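Local structure of glycoside hydrolase family 81 (Clostridium thermocellum, 6FOP) at residues A[234-239]-A[668-673]; A[79-84]-A[544-549]; A[323-328]-A[362-367]; A[140-145]-A[192-197]; A[109-114]-A[126-131]. The protein probably hydrolyses internal beta-1,3-glucosidic bonds of glucans such as laminarin, serving the cellulosome of its bacterium in polysaccharide breakdown. All coordinates share one frame; numbering follows the deposited sequence.

From the N terminus, contact 2 opens first, at 79-84. Within its loop come contact 5, a beta hairpin closed over 11 intervening residues, and then contact 4, which pairs strands 143-147 and 189-193 after 46. Contact 1 opens next at 234-239. Contact 3 follows, its two helical segments separated by 33 residues, nested inside both long loops. Contact 2 closes at 544-549 and contact 1 only at 668-673, so these two cross. Contact 2 thereby ties an N-terminal strand to the helical family 81 region, and contact 1 ties the end of strand 223-235 and its turn to the loop leading into the C-terminal sheet. Contacts 3 and 4 lie on opposite sides of the chain's centre.

Contact 1 (A[234-239]-A[668-673]); sequences YNETES and ADTPLY
Tyr234 and Glu236 both set CG anti to the backbone N (chi1 168° and -170°), which sends phenol and carboxylate across to Pro671. They sit at the end of strand 223-235 and in the tight hairpin turn that leads to strand 240-251, where Asn235 makes an Asx motif; the facing loop bends in an inverse gamma turn centred on Asp669. Tyr234 OH stops 3.4 Å from Pro671 CA, while Glu236 OE2 reaches the proline ring at CD, 3.5 Å away. Helix 514-534 packs on both rings through Arg517. Water does the polar bridging: water 1 is hydrogen-bonded to Tyr234 OH (2.6 Å), Glu236 O and Ala668 O, and water 2 links Glu236 OE2 (2.8 Å) to Thr670 OG1. Asp669 turns its carboxylate elsewhere, to the backbone N of Thr697. The Tyr673 ring has Ala668 CB over the centre of one face, 3.6 Å above the plane, and Ser239 OG in plane at its edge; that hydroxyl is hydrogen-bonded to Tyr302 O. Where the two turns come together, Asp669 CA makes a CA-H...O contact with Glu236 O, 3.2 Å between the two atoms.

Contact 2 (A[79-84]-A[544-549]); sequences IAYFGA and SPSYGH
Ser544 and Tyr81 meet through a CH-pi contact: Ser544 CB sits 3.4 Å from the centroid of the Tyr81 ring and only 13° off its normal, so the methylene presses on the middle of the face. CG anti to the backbone N (chi1 -163°) carries the Tyr81 ring toward the turn, and chi2 of 67° turns a face to Ser544. Polar bonds act within the turn, and none crosses between the segments. Ser544 OG donates to Ser546 OG at 2.8 Å, and Tyr547 N to Ser544 O at 3.0 Å, closing a type I turn. Ser546 OG is also hydrogen-bonded to Gly76 O, and stands 3.3 Å from Tyr81 CE1. Two further contacts are made by ring edges. Tyr547 brings CE1 within 3.5 Å of Ile79 O, near the ring plane, and His549 NE2 approaches Ile79 CA at 3.9 Å, again with the imidazole edge. One face of Tyr547 carries His549 CD2, offset toward the rim. His549 belongs to the surroundings of the nickel ion: its ring stacks on the ligand His562, and its ND1 is hydrogen-bonded to the ligand Glu605. In the fold, strand 80-82 is an edge strand of a small antiparallel sheet beside strand 559-561; against it lies the segment 544-549, part of the loop between helix 514-534 and strand 554-556.

Contact 3 (A[323-328]-A[362-367]); sequences YINELA and ISAKDR
Ala364 fills the close part of this helix pair, its methyl meeting Ile324 and Ala328 of the other helix. Ile324 CG2 and Ala364 CB are 3.4 Å apart, tighter than usual van der Waals contact, and Ala328 CB lies 3.9 Å from the same methyl. With two alanines at the crossing, the segment axes approach to 9.4 Å at an angle of 37°. This part is buried: Ile324 also packs on Ile355 of helix 339-359 and on Ala647 of helix 646-659, and Ala328 on Phe368. Toward the partly exposed side the contact turns polar. Arg367 bends at chi3 (52°) and turns one face of its guanidinium to the carbonyl oxygen of Ala328, with Ala328 O 3.0 Å from CZ and over the centre. Because the oxygen sits above the plane, none of the N-H groups points at it; the attraction is probably electrostatic, between the positive group and a carbonyl near the C-terminal end of helix 317-329. NH2 has a further, long and weak ion pair with Asp332. The looser border is at Asn325, its OD1 no nearer than 4.4 Å to Ala364 CB and hydrogen-bonded to Asn361. Such packing of two helices, with helix 339-359 between them in the chain, is in keeping with the (alpha/alpha)6 barrel expected for the C-terminal domain of family 81, which belongs to the six-hairpin clan.

Contact 4 (A[140-145]-A[192-197]); sequences GGNPRI and CILPAG
Asn142 OD1 is gripped twice, by Leu194 N at 3.1 Å and by water 3 at 2.9 Å. The hydrogen bond from Leu194 N is straight (165° at the hydrogen), but its donor stands above the carbonyl plane of the asparagine. Water 3 donates again, to Leu194 O at 2.7 Å, so one side-chain oxygen serves both the N-H and, through water, the C=O of Leu194. The Asn142 side chain thus continues the strand pairing beyond its last backbone rung, where Cys192 N donates to Pro143 O at 2.9 Å. CG lies beside the backbone N (chi1 -72°), a setting that leads the amide along the partner strand; Asn142 CB is only 3.1 Å from Cys192 O. Apolar contacts flank these bonds: Pro143 CD touches Leu194 CD1 at 3.7 Å. The same Pro143 CD lies 4.0 Å from Cys192 CB, while the terminal methyl of Ile193 lies near Asn142 ND2. Phe201 of strand 200-206 packs on both Pro143 and Cys192, bringing a second sheet against this one. Strand 143-147 pairs antiparallel with strand 89-93 on one side and with 189-193 on the other, which in turn adjoins the edge strand 181-183.

Contact 5 (A[109-114]-A[126-131]); sequences DFAVDA and TLMKGS
Phe110 offers its ring edge to Met128, whose CE lies near the ring plane, 4.0 Å from CE2; Lys129 O comes in obliquely, and beyond the two segments the ring meets that of Tyr473 with planes at about 40°. The other flat group is the carboxylate of Asp113. Thr126 OG1 donates to Asp113 OD1 at 2.7 Å from above the carboxylate plane (50° out of it), the two side chains running alongside each other across a non-hydrogen-bonded pair. Between these ends the strands of a beta hairpin run antiparallel. Val112 and Leu127 form the hydrogen-bonded pair, with Val112 N to Leu127 O and Leu127 N to Val112 O both 2.9 Å. A further bond, Lys129 N to Phe110 O, carries the ladder past the end of the strand, just where a type II turn from Met128 to Ser131 begins. On one face Val112 CG1 packs against Leu127 CB at 3.9 Å, and Leu127 leans on Phe60 and Phe62 of strand 59-63. Ala111 and Met128 share the other face, their CB atoms 4.1 Å apart, and touch Thr228 and Val225 of strand 223-235. At Ala111, Met128 and Leu127 the hairpin is thus packed by strands from two other sheets. Lys129 sends its amine away from the pair to a salt bridge with Glu474, hydrogen bonds with the carbonyls of Tyr54 and Ala55, and a cation-pi contact with Trp40. The buried charge of Lys129 is thus probably compensated, and the hydroxyl bond probably helps to stabilise the negative charge of Asp113.

Contact 1 (A[234-239]-A[668-673])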
# COMPACT_ATOMS: atom_id res chain seq x y z
N TYR A 234 6.67 -8.15 14.88
CA TYR A 234 5.72 -9.24 14.98
C TYR A 234 6.03 -9.97 16.28
O TYR A 234 7.17 -10.42 16.49
CB TYR A 234 5.89 -10.19 13.80
CG TYR A 234 5.16 -11.52 13.91
CD1 TYR A 234 3.80 -11.59 14.19
CD2 TYR A 234 5.85 -12.71 13.74
CE1 TYR A 234 3.13 -12.83 14.25
CE2 TYR A 234 5.22 -13.94 13.80
CZ TYR A 234 3.87 -14.00 14.08
OH TYR A 234 3.27 -15.25 14.10
N ASN A 235 5.02 -10.09 17.13
CA ASN A 235 5.11 -10.88 18.36
C ASN A 235 4.44 -12.21 18.13
O ASN A 235 3.22 -12.30 18.09
CB ASN A 235 4.46 -10.14 19.52
CG ASN A 235 4.69 -10.83 20.84
OD1 ASN A 235 4.71 -12.06 20.90
ND2 ASN A 235 4.85 -10.06 21.90
N GLU A 236 5.25 -13.24 17.95
CA GLU A 236 4.73 -14.56 17.59
C GLU A 236 3.86 -15.17 18.69
O GLU A 236 2.87 -15.84 18.39
CB GLU A 236 5.84 -15.52 17.22
CG GLU A 236 5.33 -16.84 16.61
CD GLU A 236 6.46 -17.75 16.25
OE1 GLU A 236 7.63 -17.31 16.33
OE2 GLU A 236 6.22 -18.91 15.90
N THR A 237 4.25 -14.95 19.93
CA THR A 237 3.52 -15.44 21.07
C THR A 237 2.12 -14.83 21.14
O THR A 237 1.14 -15.56 21.31
CB THR A 237 4.30 -15.18 22.37
OG1 THR A 237 5.58 -15.84 22.29
CG2 THR A 237 3.54 -15.69 23.58
N GLU A 238 2.04 -13.52 20.91
CA GLU A 238 0.77 -12.78 21.03
C GLU A 238 -0.02 -12.64 19.72
O GLU A 238 -1.15 -12.16 19.74
CB GLU A 238 1.03 -11.40 21.68
CG GLU A 238 1.56 -11.54 23.11
CD GLU A 238 1.58 -10.26 23.95
OE1 GLU A 238 1.04 -9.21 23.55
OE2 GLU A 238 2.14 -10.33 25.07
N SER A 239 0.57 -13.04 18.60
CA SER A 239 -0.05 -12.89 17.29
C SER A 239 -0.44 -11.43 17.01
O SER A 239 -1.52 -11.16 16.50
CB SER A 239 -1.24 -13.85 17.10
OG SER A 239 -1.52 -14.06 15.73
N ALA A 668 -3.34 -17.58 17.38
CA ALA A 668 -2.43 -18.67 17.70
C ALA A 668 -1.01 -18.18 17.71
O ALA A 668 -0.67 -17.19 17.04
CB ALA A 668 -2.57 -19.83 16.70
N ASP A 669 -0.17 -18.93 18.43
CA ASP A 669 1.26 -18.60 18.60
C ASP A 669 2.17 -19.17 17.50
O ASP A 669 3.25 -19.72 17.76
CB ASP A 669 1.75 -18.99 20.00
CG ASP A 669 1.71 -20.48 20.28
OD1 ASP A 669 1.23 -21.27 19.43
OD2 ASP A 669 2.13 -20.83 21.40
N THR A 670 1.73 -19.03 16.25
CA THR A 670 2.48 -19.51 15.09
C THR A 670 2.12 -18.64 13.88
O THR A 670 1.05 -18.04 13.88
CB THR A 670 2.18 -21.02 14.85
OG1 THR A 670 3.25 -21.62 14.13
CG2 THR A 670 0.86 -21.23 14.14
N PRO A 671 2.98 -18.59 12.84
CA PRO A 671 2.66 -17.66 11.74
C PRO A 671 1.67 -18.21 10.72
O PRO A 671 0.96 -17.43 10.11
CB PRO A 671 4.00 -17.38 11.06
CG PRO A 671 5.00 -18.24 11.72
CD PRO A 671 4.41 -18.94 12.90
N LEU A 672 1.61 -19.53 10.52
CA LEU A 672 0.80 -20.10 9.43
C LEU A 672 -0.32 -20.93 10.06
O LEU A 672 -0.12 -22.07 10.47
CB LEU A 672 1.66 -20.92 8.48
CG LEU A 672 2.89 -20.21 7.90
CD1 LEU A 672 3.66 -21.18 6.98
CD2 LEU A 672 2.52 -18.94 7.18
N TYR A 673 -1.49 -20.33 10.15
CA TYR A 673 -2.67 -20.97 10.69
C TYR A 673 -3.91 -20.27 10.16
O TYR A 673 -3.83 -19.17 9.61
CB TYR A 673 -2.68 -20.95 12.22
CG TYR A 673 -2.90 -19.58 12.84
CD1 TYR A 673 -1.84 -18.69 13.02
CD2 TYR A 673 -4.15 -19.20 13.28
CE1 TYR A 673 -2.05 -17.44 13.61
CE2 TYR A 673 -4.38 -17.97 13.87
CZ TYR A 673 -3.32 -17.10 14.06
OH TYR A 673 -3.59 -15.91 14.69
O HOH W 1 1.40 -15.44 15.93
O HOH W 2 5.33 -21.52 15.90

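Contact 2 (A[79-84]-A[544-549])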
# COMPACT_ATOMS: atom_id res chain seq x y z
N ILE A 79 -20.87 8.25 -8.13
CA ILE A 79 -19.83 7.30 -8.47
C ILE A 79 -18.48 7.64 -7.86
O ILE A 79 -17.60 6.78 -7.82
CB ILE A 79 -19.69 7.17 -10.02
CG1 ILE A 79 -19.11 5.78 -10.39
CG2 ILE A 79 -18.90 8.31 -10.62
CD1 ILE A 79 -19.23 5.39 -11.84
N ALA A 80 -18.29 8.87 -7.40
CA ALA A 80 -17.00 9.31 -6.88
C ALA A 80 -17.20 10.38 -5.82
O ALA A 80 -18.18 11.14 -5.84
CB ALA A 80 -16.15 9.87 -8.00
N TYR A 81 -16.26 10.44 -4.89
CA TYR A 81 -16.23 11.50 -3.90
C TYR A 81 -14.86 12.13 -3.96
O TYR A 81 -13.87 11.42 -4.04
CB TYR A 81 -16.53 10.95 -2.53
CG TYR A 81 -16.91 12.02 -1.52
CD1 TYR A 81 -18.08 12.75 -1.66
CD2 TYR A 81 -16.08 12.34 -0.45
CE1 TYR A 81 -18.44 13.73 -0.75
CE2 TYR A 81 -16.44 13.30 0.48
CZ TYR A 81 -17.61 14.01 0.31
OH TYR A 81 -17.97 14.99 1.22
N PHE A 82 -14.82 13.46 -3.92
CA PHE A 82 -13.63 14.25 -4.24
C PHE A 82 -13.08 15.05 -3.08
O PHE A 82 -13.83 15.63 -2.29
CB PHE A 82 -13.95 15.22 -5.38
CG PHE A 82 -14.45 14.55 -6.64
CD1 PHE A 82 -13.58 14.03 -7.58
CD2 PHE A 82 -15.81 14.52 -6.91
CE1 PHE A 82 -14.06 13.43 -8.74
CE2 PHE A 82 -16.29 13.92 -8.06
CZ PHE A 82 -15.41 13.38 -8.98
N GLY A 83 -11.75 15.04 -2.97
CA GLY A 83 -10.99 15.95 -2.11
C GLY A 83 -9.85 16.52 -2.92
O GLY A 83 -8.66 16.27 -2.62
N ALA A 84 -10.18 17.28 -3.94
CA ALA A 84 -9.19 17.78 -4.89
C ALA A 84 -8.31 18.85 -4.27
O ALA A 84 -8.77 19.69 -3.47
CB ALA A 84 -9.86 18.38 -6.12
N SER A 544 -18.59 9.17 2.38
CA SER A 544 -19.62 10.21 2.48
C SER A 544 -21.02 9.63 2.27
O SER A 544 -21.19 8.74 1.44
CB SER A 544 -19.40 11.25 1.38
OG SER A 544 -20.46 12.21 1.38
N PRO A 545 -22.03 10.16 2.98
CA PRO A 545 -23.39 9.74 2.66
C PRO A 545 -23.79 9.99 1.20
O PRO A 545 -24.69 9.31 0.69
CB PRO A 545 -24.24 10.60 3.60
CG PRO A 545 -23.35 10.91 4.74
CD PRO A 545 -21.98 11.03 4.17
N SER A 546 -23.15 10.96 0.54
CA SER A 546 -23.45 11.26 -0.85
C SER A 546 -22.80 10.29 -1.83
O SER A 546 -23.16 10.29 -2.99
CB SER A 546 -23.03 12.68 -1.20
OG SER A 546 -21.64 12.83 -1.13
N TYR A 547 -21.81 9.50 -1.38
CA TYR A 547 -21.20 8.48 -2.21
C TYR A 547 -22.20 7.34 -2.31
O TYR A 547 -22.75 6.88 -1.30
CB TYR A 547 -19.85 8.06 -1.63
CG TYR A 547 -19.14 6.97 -2.40
CD1 TYR A 547 -18.67 7.21 -3.66
CD2 TYR A 547 -18.94 5.72 -1.85
CE1 TYR A 547 -18.00 6.24 -4.38
CE2 TYR A 547 -18.28 4.72 -2.56
CZ TYR A 547 -17.81 4.99 -3.81
OH TYR A 547 -17.19 4.04 -4.56
N GLY A 548 -22.45 6.88 -3.52
CA GLY A 548 -23.57 5.97 -3.78
C GLY A 548 -23.31 4.47 -3.69
O GLY A 548 -24.05 3.69 -4.28
N HIS A 549 -22.28 4.06 -2.97
CA HIS A 549 -21.85 2.66 -2.94
C HIS A 549 -21.30 2.33 -1.56
O HIS A 549 -20.84 3.22 -0.84
CB HIS A 549 -20.77 2.43 -4.02
CG HIS A 549 -21.15 2.94 -5.38
ND1 HIS A 549 -21.86 2.18 -6.27
CD2 HIS A 549 -21.02 4.17 -5.94
CE1 HIS A 549 -22.12 2.89 -7.35
NE2 HIS A 549 -21.63 4.10 -7.18

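Contact 3 (A[323-328]-A[362-367])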
# COMPACT_ATOMS: atom_id res chain seq x y z
N TYR A 323 -10.62 -31.74 -13.00
CA TYR A 323 -10.28 -30.33 -13.17
C TYR A 323 -8.77 -30.09 -13.11
O TYR A 323 -8.24 -29.28 -13.87
CB TYR A 323 -11.01 -29.44 -12.13
CG TYR A 323 -12.51 -29.62 -12.05
CD1 TYR A 323 -13.25 -30.09 -13.12
CD2 TYR A 323 -13.19 -29.34 -10.87
CE1 TYR A 323 -14.63 -30.27 -13.00
CE2 TYR A 323 -14.54 -29.52 -10.74
CZ TYR A 323 -15.27 -30.04 -11.79
OH TYR A 323 -16.62 -30.20 -11.65
N ILE A 324 -8.10 -30.80 -12.21
CA ILE A 324 -6.63 -30.74 -12.12
C ILE A 324 -5.99 -31.22 -13.42
O ILE A 324 -5.08 -30.58 -13.93
CB ILE A 324 -6.13 -31.48 -10.88
CG1 ILE A 324 -6.44 -30.65 -9.62
CG2 ILE A 324 -4.65 -31.82 -10.97
CD1 ILE A 324 -5.63 -29.36 -9.47
N ASN A 325 -6.48 -32.34 -13.97
CA ASN A 325 -5.96 -32.82 -15.26
C ASN A 325 -6.22 -31.85 -16.39
O ASN A 325 -5.36 -31.69 -17.28
CB ASN A 325 -6.52 -34.20 -15.59
CG ASN A 325 -5.88 -35.30 -14.76
OD1 ASN A 325 -4.72 -35.20 -14.35
ND2 ASN A 325 -6.62 -36.35 -14.53
N GLU A 326 -7.38 -31.20 -16.39
CA GLU A 326 -7.69 -30.22 -17.42
C GLU A 326 -6.69 -29.06 -17.34
O GLU A 326 -6.18 -28.61 -18.36
CB GLU A 326 -9.16 -29.76 -17.28
CG GLU A 326 -10.16 -30.85 -17.68
CD GLU A 326 -11.61 -30.60 -17.31
OE1 GLU A 326 -11.93 -29.58 -16.67
OE2 GLU A 326 -12.48 -31.47 -17.66
N LEU A 327 -6.41 -28.59 -16.13
CA LEU A 327 -5.43 -27.53 -15.97
C LEU A 327 -4.03 -27.99 -16.35
O LEU A 327 -3.27 -27.21 -16.93
CB LEU A 327 -5.47 -27.00 -14.53
CG LEU A 327 -4.48 -25.88 -14.23
CD1 LEU A 327 -4.73 -24.63 -15.06
CD2 LEU A 327 -4.52 -25.58 -12.76
N ALA A 328 -3.67 -29.22 -16.00
CA ALA A 328 -2.34 -29.72 -16.31
C ALA A 328 -2.06 -29.70 -17.81
O ALA A 328 -0.92 -29.46 -18.22
CB ALA A 328 -2.12 -31.10 -15.72
N ILE A 362 0.26 -37.10 -9.14
CA ILE A 362 1.68 -36.83 -9.27
C ILE A 362 2.00 -36.31 -10.66
O ILE A 362 2.83 -35.42 -10.81
CB ILE A 362 2.53 -38.06 -8.90
CG1 ILE A 362 2.24 -38.48 -7.44
CG2 ILE A 362 4.01 -37.80 -9.14
CD1 ILE A 362 2.43 -37.42 -6.39
N SER A 363 1.34 -36.82 -11.69
CA SER A 363 1.56 -36.35 -13.06
C SER A 363 1.29 -34.84 -13.15
O SER A 363 2.08 -34.06 -13.71
CB SER A 363 0.64 -37.06 -14.04
OG SER A 363 0.80 -36.53 -15.34
N ALA A 364 0.16 -34.44 -12.60
CA ALA A 364 -0.21 -33.01 -12.66
C ALA A 364 0.72 -32.18 -11.76
O ALA A 364 1.20 -31.12 -12.17
CB ALA A 364 -1.65 -32.81 -12.25
N LYS A 365 0.97 -32.66 -10.54
CA LYS A 365 1.95 -32.02 -9.64
C LYS A 365 3.26 -31.76 -10.35
O LYS A 365 3.80 -30.64 -10.31
CB LYS A 365 2.20 -32.85 -8.37
CG LYS A 365 3.37 -32.40 -7.52
CD LYS A 365 3.99 -33.53 -6.73
CE LYS A 365 5.12 -33.04 -5.84
NZ LYS A 365 5.72 -34.18 -5.11
N ASP A 366 3.80 -32.80 -10.98
CA ASP A 366 5.08 -32.69 -11.65
C ASP A 366 5.02 -31.67 -12.81
O ASP A 366 5.99 -30.90 -13.01
CB ASP A 366 5.52 -34.05 -12.19
CG ASP A 366 5.98 -35.01 -11.10
OD1 ASP A 366 6.16 -34.63 -9.92
OD2 ASP A 366 6.14 -36.21 -11.47
N ARG A 367 3.91 -31.65 -13.56
CA ARG A 367 3.79 -30.68 -14.66
C ARG A 367 3.79 -29.23 -14.10
O ARG A 367 4.43 -28.35 -14.64
CB ARG A 367 2.54 -30.93 -15.49
CG ARG A 367 2.72 -32.12 -16.41
CD ARG A 367 1.88 -32.05 -17.67
NE ARG A 367 2.01 -30.79 -18.41
CZ ARG A 367 1.49 -30.57 -19.63
NH1 ARG A 367 0.80 -31.52 -20.28
NH2 ARG A 367 1.64 -29.38 -20.19

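Contact 4 (A[140-145]-A[192-197])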
# COMPACT_ATOMS: atom_id res chain seq x y z
N GLY A 140 17.76 34.39 0.39
CA GLY A 140 17.77 35.43 -0.62
C GLY A 140 16.58 36.34 -0.63
O GLY A 140 16.49 37.19 -1.52
N GLY A 141 15.69 36.20 0.35
CA GLY A 141 14.51 37.02 0.42
C GLY A 141 13.46 36.50 1.36
O GLY A 141 13.68 35.55 2.12
N ASN A 142 12.29 37.10 1.27
CA ASN A 142 11.24 36.92 2.25
C ASN A 142 10.09 36.04 1.73
O ASN A 142 9.80 36.04 0.53
CB ASN A 142 10.66 38.28 2.61
CG ASN A 142 11.61 39.08 3.45
OD1 ASN A 142 12.26 38.56 4.36
ND2 ASN A 142 11.66 40.38 3.19
N PRO A 143 9.38 35.38 2.65
CA PRO A 143 8.13 34.70 2.25
C PRO A 143 7.13 35.69 1.73
O PRO A 143 6.86 36.69 2.40
CB PRO A 143 7.64 34.07 3.56
CG PRO A 143 8.86 33.97 4.40
CD PRO A 143 9.64 35.21 4.08
N ARG A 144 6.61 35.42 0.54
CA ARG A 144 5.60 36.24 -0.09
C ARG A 144 4.40 35.33 -0.24
O ARG A 144 4.43 34.43 -1.07
CB ARG A 144 6.10 36.76 -1.44
CG ARG A 144 5.11 37.66 -2.19
CD ARG A 144 5.73 38.18 -3.48
NE ARG A 144 6.03 37.10 -4.43
CZ ARG A 144 5.17 36.56 -5.30
NH1 ARG A 144 3.90 37.00 -5.38
NH2 ARG A 144 5.56 35.59 -6.13
N ILE A 145 3.41 35.52 0.63
CA ILE A 145 2.25 34.64 0.72
C ILE A 145 1.13 35.20 -0.14
O ILE A 145 0.44 36.18 0.24
CB ILE A 145 1.79 34.41 2.18
CG1 ILE A 145 3.01 34.12 3.09
CG2 ILE A 145 0.74 33.30 2.24
CD1 ILE A 145 3.87 32.94 2.71
N CYS A 192 6.21 38.36 4.66
CA CYS A 192 6.80 38.26 5.98
C CYS A 192 8.19 38.86 5.93
O CYS A 192 9.06 38.32 5.23
CB CYS A 192 6.87 36.80 6.41
SG CYS A 192 7.56 36.60 8.05
N ILE A 193 8.39 39.98 6.63
CA ILE A 193 9.70 40.62 6.66
C ILE A 193 10.51 39.92 7.73
O ILE A 193 10.34 40.16 8.93
CB ILE A 193 9.60 42.13 6.92
CG1 ILE A 193 8.60 42.78 5.97
CG2 ILE A 193 10.97 42.76 6.83
CD1 ILE A 193 8.90 42.61 4.50
N LEU A 194 11.38 39.04 7.29
CA LEU A 194 12.18 38.24 8.21
C LEU A 194 13.23 39.09 8.91
O LEU A 194 13.81 39.97 8.30
CB LEU A 194 12.89 37.12 7.47
CG LEU A 194 12.01 36.06 6.80
CD1 LEU A 194 12.89 35.23 5.85
CD2 LEU A 194 11.35 35.20 7.86
N PRO A 195 13.50 38.82 10.19
CA PRO A 195 14.64 39.48 10.83
C PRO A 195 15.96 38.95 10.33
O PRO A 195 16.03 37.81 9.89
CB PRO A 195 14.47 39.13 12.30
CG PRO A 195 13.48 38.05 12.37
CD PRO A 195 12.88 37.80 11.06
N ALA A 196 17.01 39.76 10.45
CA ALA A 196 18.33 39.33 10.01
C ALA A 196 18.73 38.05 10.72
O ALA A 196 18.62 37.95 11.94
CB ALA A 196 19.35 40.41 10.28
N GLY A 197 19.15 37.07 9.94
CA GLY A 197 19.65 35.83 10.50
C GLY A 197 18.63 34.75 10.81
O GLY A 197 19.02 33.68 11.22
O HOH W 3 13.85 40.64 5.67

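Contact 5 (A[109-114]-A[126-131])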
# COMPACT_ATOMS: atom_id res chain seq x y z
N ASP A 109 9.93 8.44 5.64
CA ASP A 109 8.84 7.46 5.53
C ASP A 109 7.47 8.08 5.37
O ASP A 109 6.56 7.43 4.86
CB ASP A 109 8.88 6.50 6.74
CG ASP A 109 10.12 5.57 6.74
OD1 ASP A 109 10.92 5.57 5.79
OD2 ASP A 109 10.27 4.84 7.71
N PHE A 110 7.31 9.33 5.83
CA PHE A 110 6.06 10.08 5.63
C PHE A 110 6.28 11.59 5.51
O PHE A 110 5.37 12.38 5.82
CB PHE A 110 4.97 9.70 6.66
CG PHE A 110 5.40 9.57 8.10
CD1 PHE A 110 5.98 8.38 8.58
CD2 PHE A 110 5.08 10.56 9.03
CE1 PHE A 110 6.30 8.23 9.91
CE2 PHE A 110 5.41 10.40 10.37
CZ PHE A 110 6.05 9.25 10.80
N ALA A 111 7.41 11.98 4.94
CA ALA A 111 7.66 13.38 4.64
C ALA A 111 8.58 13.50 3.44
O ALA A 111 9.29 12.55 3.07
CB ALA A 111 8.22 14.12 5.87
N VAL A 112 8.63 14.71 2.89
CA VAL A 112 9.55 15.06 1.80
C VAL A 112 10.05 16.48 2.01
O VAL A 112 9.28 17.36 2.38
CB VAL A 112 8.88 14.92 0.41
CG1 VAL A 112 7.60 15.73 0.29
CG2 VAL A 112 9.83 15.23 -0.73
N ASP A 113 11.34 16.68 1.77
CA ASP A 113 11.93 18.01 1.65
C ASP A 113 12.17 18.25 0.17
O ASP A 113 12.81 17.43 -0.49
CB ASP A 113 13.29 18.08 2.34
CG ASP A 113 13.24 17.86 3.84
OD1 ASP A 113 12.17 17.98 4.48
OD2 ASP A 113 14.32 17.55 4.39
N ALA A 114 11.68 19.39 -0.34
CA ALA A 114 11.91 19.79 -1.73
C ALA A 114 12.49 21.20 -1.78
O ALA A 114 12.17 22.03 -0.94
CB ALA A 114 10.62 19.72 -2.53
N THR A 126 9.26 21.46 3.57
CA THR A 126 9.01 20.13 4.13
C THR A 126 7.50 19.93 4.18
O THR A 126 6.78 20.69 4.86
CB THR A 126 9.59 20.00 5.54
OG1 THR A 126 11.00 20.22 5.49
CG2 THR A 126 9.33 18.62 6.15
N LEU A 127 7.06 18.90 3.45
CA LEU A 127 5.66 18.49 3.33
C LEU A 127 5.53 17.13 4.03
O LEU A 127 6.39 16.26 3.84
CB LEU A 127 5.25 18.37 1.88
CG LEU A 127 5.71 19.50 0.97
CD1 LEU A 127 5.24 19.21 -0.46
CD2 LEU A 127 5.27 20.88 1.45
N MET A 128 4.51 16.99 4.88
CA MET A 128 4.41 15.79 5.71
C MET A 128 3.00 15.23 5.73
O MET A 128 2.02 15.95 6.01
CB MET A 128 4.89 16.10 7.12
CG MET A 128 4.70 14.97 8.12
SD MET A 128 5.57 15.44 9.60
CE MET A 128 4.88 14.32 10.77
N LYS A 129 2.93 13.93 5.46
CA LYS A 129 1.69 13.17 5.56
C LYS A 129 1.46 12.95 7.05
O LYS A 129 2.36 12.48 7.75
CB LYS A 129 1.83 11.86 4.84
CG LYS A 129 0.65 10.91 4.99
CD LYS A 129 0.67 9.78 3.97
CE LYS A 129 0.45 10.24 2.55
NZ LYS A 129 -0.87 10.90 2.31
N GLY A 130 0.28 13.28 7.54
CA GLY A 130 0.00 13.20 8.95
C GLY A 130 0.45 14.41 9.77
O GLY A 130 0.53 14.31 11.00
N SER A 131 0.67 15.56 9.12
CA SER A 131 0.97 16.78 9.86
C SER A 131 -0.01 17.86 9.43
O SER A 131 -0.21 18.06 8.24
CB SER A 131 2.37 17.30 9.60
OG SER A 131 2.62 18.46 10.36